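Local coordinates for protein endonuclease NucS (Thermococcus kodakarensis KOD1, PDB 5GKE) that acts as a mismatch restriction endonuclease that binds double-stranded DNA and is also predicted to cut single-stranded extremities of branched DNA, at residues Glu27-Ile33 with Val115-Ala120; Ser63-His67 with Thr104-Glu108. The protein carries 1 engineered substitution. All blocks are in the same frame, centred on the assembly; numbering follows the deposited sequence.

Contact 1 (Glu27-Ile33 with Val115-Ala120); sequences EEAMLTI and VSVFRA
Glu27 and Arg119 meet because each CG lies anti to its own carbonyl carbon and both chains then run extended, that of Glu27 past CG (chi2 178°) and that of Arg119 out to NE. Arg119 NE gives a nearly straight bond to Glu27 OE1 at 2.5 Å, forming a salt bridge; OE1 lies in the guanidinium plane, while NE comes to the syn side of OE1, tilted 23° out of the carboxylate plane. Val117 CG1 covers one guanidinium face, and NH1 bonds to Asp4 O and Thr7 OG1. A methionine in place of Arg119 would probably leave the Glu27 carboxylate without its charged mate and Asp4 O without this donor. Past Ala29, whose CB touches Val117 CG1, the strands run antiparallel: the hydrogen bonds Met30 N to Phe118 O and Phe118 N to Met30 O are both 2.8 Å. Thr32 O accepts twice, from Ser116 N at 2.9 Å and Ser116 OG at 3.2 Å. Met30 CE, brought round by the bend at chi3, touches Ala120 CB at 3.7 Å; the ring of Phe118 stacks on Phe34 of the second subunit. The alternation of hydrogen-bonded pairs (Met30-Phe118, Thr32-Ser116) with non-hydrogen-bonded ones (Leu31-Val117, Ile33-Val115) marks a regular antiparallel pairing within the PH-like N-terminal domain.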
loop_
_atom_site.group_PDB
_atom_site.type_symbol
_atom_site.label_atom_id
_atom_site.label_comp_id
_atom_site.label_asym_id
_atom_site.label_seq_id
_atom_site.Cartn_x
_atom_site.Cartn_y
_atom_site.Cartn_z
ATOM N N GLU A 27 -24.855 -14.255 5.104
ATOM C CA GLU A 27 -25.365 -13.132 5.891
ATOM C C GLU A 27 -24.623 -11.819 5.677
ATOM O O GLU A 27 -24.928 -10.829 6.331
ATOM C CB GLU A 27 -25.333 -13.482 7.372
ATOM C CG GLU A 27 -26.232 -14.653 7.735
ATOM C CD GLU A 27 -26.152 -15.007 9.198
ATOM O OE1 GLU A 27 -26.198 -14.082 10.036
ATOM O OE2 GLU A 27 -26.034 -16.207 9.511
ATOM N N GLU A 28 -23.654 -11.812 4.767
ATOM C CA GLU A 28 -22.810 -10.636 4.566
ATOM C C GLU A 28 -22.113 -10.254 5.873
ATOM O O GLU A 28 -22.003 -9.083 6.195
ATOM C CB GLU A 28 -23.633 -9.455 4.057
ATOM C CG GLU A 28 -23.559 -9.205 2.567
ATOM C CD GLU A 28 -24.338 -7.965 2.155
ATOM O OE1 GLU A 28 -25.278 -7.573 2.887
ATOM O OE2 GLU A 28 -24.005 -7.377 1.104
ATOM N N ALA A 29 -21.685 -11.251 6.641
ATOM C CA ALA A 29 -20.991 -11.007 7.904
ATOM C C ALA A 29 -19.483 -11.068 7.710
ATOM O O ALA A 29 -18.993 -11.368 6.625
ATOM C CB ALA A 29 -21.426 -12.027 8.971
ATOM N N MET A 30 -18.744 -10.807 8.778
ATOM C CA MET A 30 -17.307 -10.971 8.713
ATOM C C MET A 30 -16.888 -12.321 9.255
ATOM O O MET A 30 -17.327 -12.753 10.323
ATOM C CB MET A 30 -16.601 -9.846 9.453
ATOM C CG MET A 30 -16.547 -8.596 8.615
ATOM S SD MET A 30 -15.217 -7.508 9.103
ATOM C CE MET A 30 -16.114 -6.452 10.211
ATOM N N LEU A 31 -16.036 -12.988 8.494
ATOM C CA LEU A 31 -15.513 -14.264 8.900
ATOM C C LEU A 31 -14.127 -14.046 9.451
ATOM O O LEU A 31 -13.307 -13.361 8.833
ATOM C CB LEU A 31 -15.490 -15.246 7.733
ATOM C CG LEU A 31 -15.162 -16.686 8.106
ATOM C CD1 LEU A 31 -16.269 -17.231 8.964
ATOM C CD2 LEU A 31 -14.992 -17.508 6.840
ATOM N N THR A 32 -13.876 -14.606 10.632
ATOM C CA THR A 32 -12.539 -14.604 11.190
ATOM C C THR A 32 -12.175 -16.014 11.609
ATOM O O THR A 32 -12.953 -16.687 12.270
ATOM C CB THR A 32 -12.411 -13.644 12.390
ATOM O OG1 THR A 32 -12.733 -12.318 11.972
ATOM C CG2 THR A 32 -10.995 -13.641 12.926
ATOM N N ILE A 33 -10.983 -16.443 11.217
ATOM C CA ILE A 33 -10.487 -17.771 11.526
ATOM C C ILE A 33 -9.068 -17.714 12.092
ATOM O O ILE A 33 -8.196 -17.048 11.533
ATOM C CB ILE A 33 -10.508 -18.658 10.262
ATOM C CG1 ILE A 33 -11.956 -18.941 9.844
ATOM C CG2 ILE A 33 -9.713 -19.938 10.467
ATOM C CD1 ILE A 33 -12.066 -19.649 8.514
ATOM N N VAL A 115 -13.252 -20.348 14.748
ATOM C CA VAL A 115 -13.970 -19.735 13.642
ATOM C C VAL A 115 -15.034 -18.828 14.238
ATOM O O VAL A 115 -15.629 -19.145 15.260
ATOM C CB VAL A 115 -14.603 -20.788 12.697
ATOM C CG1 VAL A 115 -15.435 -21.787 13.476
ATOM C CG2 VAL A 115 -15.453 -20.113 11.646
ATOM N N SER A 116 -15.266 -17.686 13.614
ATOM C CA SER A 116 -16.210 -16.733 14.165
ATOM C C SER A 116 -16.935 -15.979 13.078
ATOM O O SER A 116 -16.387 -15.702 12.000
ATOM C CB SER A 116 -15.503 -15.737 15.091
ATOM O OG SER A 116 -14.632 -14.897 14.341
ATOM N N VAL A 117 -18.178 -15.643 13.377
ATOM C CA VAL A 117 -18.991 -14.873 12.467
ATOM C C VAL A 117 -19.364 -13.592 13.167
ATOM O O VAL A 117 -19.927 -13.612 14.261
ATOM C CB VAL A 117 -20.246 -15.645 12.030
ATOM C CG1 VAL A 117 -21.191 -14.746 11.266
ATOM C CG2 VAL A 117 -19.851 -16.837 11.196
ATOM N N PHE A 118 -19.031 -12.473 12.541
ATOM C CA PHE A 118 -19.257 -11.183 13.152
ATOM C C PHE A 118 -20.186 -10.396 12.248
ATOM O O PHE A 118 -19.789 -9.946 11.179
ATOM C CB PHE A 118 -17.915 -10.469 13.369
ATOM C CG PHE A 118 -18.021 -9.090 13.987
ATOM C CD1 PHE A 118 -19.123 -8.712 14.724
ATOM C CD2 PHE A 118 -16.993 -8.172 13.822
ATOM C CE1 PHE A 118 -19.193 -7.445 15.280
ATOM C CE2 PHE A 118 -17.065 -6.915 14.376
ATOM C CZ PHE A 118 -18.160 -6.552 15.105
ATOM N N ARG A 119 -21.420 -10.186 12.693
ATOM C CA ARG A 119 -22.350 -9.499 11.828
ATOM C C ARG A 119 -22.209 -8.048 12.185
ATOM O O ARG A 119 -22.918 -7.533 13.039
ATOM C CB ARG A 119 -23.784 -10.021 12.052
ATOM C CG ARG A 119 -23.806 -11.531 12.322
ATOM C CD ARG A 119 -25.168 -12.165 12.646
ATOM N NE ARG A 119 -25.152 -13.581 12.252
ATOM C CZ ARG A 119 -24.553 -14.565 12.929
ATOM N NH1 ARG A 119 -23.941 -14.318 14.083
ATOM N NH2 ARG A 119 -24.578 -15.814 12.458
ATOM N N ALA A 120 -21.376 -7.350 11.431
ATOM C CA ALA A 120 -20.930 -6.049 11.891
ATOM C C ALA A 120 -21.788 -5.003 11.256
ATOM O O ALA A 120 -22.151 -5.110 10.093
ATOM C CB ALA A 120 -19.461 -5.821 11.574
#

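Contact 2 (Ser63-His67 with Thr104-Glu108); sequences SFLIH and TLEVE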
loop_
_atom_site.group_PDB
_atom_site.type_symbol
_atom_site.label_atom_id
_atom_site.label_comp_id
_atom_site.label_asym_id
_atom_site.label_seq_id
_atom_site.Cartn_x
_atom_site.Cartn_y
_atom_site.Cartn_z
ATOM N N SER A 63 -12.965 -9.109 0.152
ATOM C CA SER A 63 -11.618 -8.894 0.678
ATOM C C SER A 63 -11.240 -10.072 1.564
ATOM O O SER A 63 -12.047 -10.565 2.362
ATOM C CB SER A 63 -11.530 -7.586 1.451
ATOM O OG SER A 63 -12.047 -6.525 0.674
ATOM N N PHE A 64 -10.017 -10.535 1.371
ATOM C CA PHE A 64 -9.545 -11.776 1.937
ATOM C C PHE A 64 -8.173 -11.457 2.485
ATOM O O PHE A 64 -7.309 -11.051 1.712
ATOM C CB PHE A 64 -9.476 -12.875 0.862
ATOM C CG PHE A 64 -9.355 -14.267 1.414
ATOM C CD1 PHE A 64 -10.264 -15.240 1.067
ATOM C CD2 PHE A 64 -8.354 -14.594 2.302
ATOM C CE1 PHE A 64 -10.165 -16.512 1.588
ATOM C CE2 PHE A 64 -8.256 -15.866 2.828
ATOM C CZ PHE A 64 -9.156 -16.823 2.477
ATOM N N LEU A 65 -7.974 -11.613 3.797
ATOM C CA LEU A 65 -6.686 -11.282 4.425
ATOM C C LEU A 65 -6.132 -12.427 5.250
ATOM O O LEU A 65 -6.832 -12.995 6.084
ATOM C CB LEU A 65 -6.815 -10.056 5.327
ATOM C CG LEU A 65 -7.591 -8.854 4.799
ATOM C CD1 LEU A 65 -7.692 -7.807 5.875
ATOM C CD2 LEU A 65 -6.914 -8.284 3.584
ATOM N N ILE A 66 -4.874 -12.768 5.014
ATOM C CA ILE A 66 -4.143 -13.670 5.901
ATOM C C ILE A 66 -3.034 -12.895 6.642
ATOM O O ILE A 66 -2.140 -12.306 6.018
ATOM C CB ILE A 66 -3.515 -14.853 5.135
ATOM C CG1 ILE A 66 -4.590 -15.720 4.469
ATOM C CG2 ILE A 66 -2.670 -15.704 6.075
ATOM C CD1 ILE A 66 -4.885 -15.355 3.065
ATOM N N HIS A 67 -3.090 -12.890 7.970
ATOM C CA HIS A 67 -2.119 -12.129 8.759
ATOM C C HIS A 67 -1.258 -13.029 9.610
ATOM O O HIS A 67 -1.768 -13.907 10.310
ATOM C CB HIS A 67 -2.805 -11.117 9.665
ATOM C CG HIS A 67 -3.119 -9.810 9.010
ATOM N ND1 HIS A 67 -2.168 -8.823 8.826
ATOM C CD2 HIS A 67 -4.277 -9.310 8.529
ATOM C CE1 HIS A 67 -2.732 -7.783 8.245
ATOM N NE2 HIS A 67 -4.013 -8.046 8.052
ATOM N N THR A 104 -5.986 -16.925 -8.004
ATOM C CA THR A 104 -6.522 -17.822 -6.992
ATOM C C THR A 104 -5.659 -17.799 -5.738
ATOM O O THR A 104 -4.430 -17.766 -5.814
ATOM C CB THR A 104 -6.648 -19.274 -7.493
ATOM O OG1 THR A 104 -5.425 -19.683 -8.112
ATOM C CG2 THR A 104 -7.763 -19.393 -8.486
ATOM N N LEU A 105 -6.325 -17.800 -4.585
ATOM C CA LEU A 105 -5.662 -17.838 -3.294
ATOM C C LEU A 105 -6.107 -19.076 -2.517
ATOM O O LEU A 105 -7.222 -19.151 -2.092
ATOM C CB LEU A 105 -5.990 -16.559 -2.507
ATOM C CG LEU A 105 -5.318 -16.389 -1.148
ATOM C CD1 LEU A 105 -3.820 -16.555 -1.313
ATOM C CD2 LEU A 105 -5.639 -15.031 -0.552
ATOM N N GLU A 106 -5.256 -20.058 -2.296
ATOM C CA GLU A 106 -5.753 -21.234 -1.586
ATOM C C GLU A 106 -5.262 -21.289 -0.153
ATOM O O GLU A 106 -4.048 -21.248 0.100
ATOM C CB GLU A 106 -5.351 -22.514 -2.316
ATOM C CG GLU A 106 -6.210 -22.824 -3.514
ATOM C CD GLU A 106 -5.878 -24.160 -4.133
ATOM O OE1 GLU A 106 -4.724 -24.616 -3.980
ATOM O OE2 GLU A 106 -6.771 -24.755 -4.772
ATOM N N VAL A 107 -6.195 -21.385 0.794
ATOM C CA VAL A 107 -5.783 -21.549 2.185
ATOM C C VAL A 107 -6.196 -22.910 2.716
ATOM O O VAL A 107 -7.376 -23.156 2.986
ATOM C CB VAL A 107 -6.360 -20.462 3.101
ATOM C CG1 VAL A 107 -5.850 -20.654 4.519
ATOM C CG2 VAL A 107 -5.990 -19.095 2.596
ATOM N N GLU A 108 -5.202 -23.777 2.885
ATOM C CA GLU A 108 -5.417 -25.108 3.416
ATOM C C GLU A 108 -5.507 -25.048 4.932
ATOM O O GLU A 108 -4.534 -24.706 5.599
ATOM C CB GLU A 108 -4.282 -26.036 2.997
ATOM C CG GLU A 108 -4.531 -27.498 3.355
ATOM C CD GLU A 108 -3.310 -28.389 3.154
ATOM O OE1 GLU A 108 -2.368 -27.978 2.433
ATOM O OE2 GLU A 108 -3.296 -29.503 3.725
#
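Phe64 and Ile66 meet Leu105 and Val107 in the interior of the PH-like N-terminal domain, where two strands of its curled antiparallel sheet face one another through their side chains. The axes of 64-67 and 104-108 come no closer than 10.0 Å and are inclined at 49°, and no hydrogen bond joins them, so this is packing across the core and not pairing of neighbouring strands. The backbone bonds of 64-67 go instead to Ile57 and Val55 on one flank and to Gln78 and Asn76 on the other.

Among the apolar contacts, those of the aromatic ring are made by CD2, CE2 and CZ, which the partner methyls approach obliquely. Phe64 crosses both partners at a slant: CD2 lies 4.0 Å from Leu105 CD2, and CZ lies 3.9 Å from Val107 CG2. With CG anti to the backbone N (chi1 -164°), the ring projects from its strand toward 104-108; Leu94 and Ile56 also pack on both Phe64 and Val107.

The purely aliphatic contacts belong to Ile66. It slides past Val107 in the opposite direction, whereas it meets Leu105 tip to tip. Leu105 also packs on a guanine base of the bound DNA, which places this end of the core beside the nucleic acid. The closest approach of the contact is between two methyls, Ile66 CD1 and Leu105 CD2, 3.7 Å apart.

Both contacts are largely buried and belong to the same PH-like domain, with contact 2 nested in the chain between the two segments of contact 1. Their centres lie 15 Å apart, and their nearest atoms, about 7 Å apart, do not touch. They share a sheet: strand 30-42, which carries one side of contact 1, also pairs with strand 103-109 of contact 2. Contact 1 joins neighbouring strands through backbone bonds and has a partly exposed ionic end; contact 2 is wholly apolar and joins, through side chains alone, two strands that are not neighbours in the sheet. The buried surfaces differ accordingly, 530 against 173 Å². Both reach the second subunit, but contact 2 lies nearer the DNA, about 4 against 13 Å between nearest atoms.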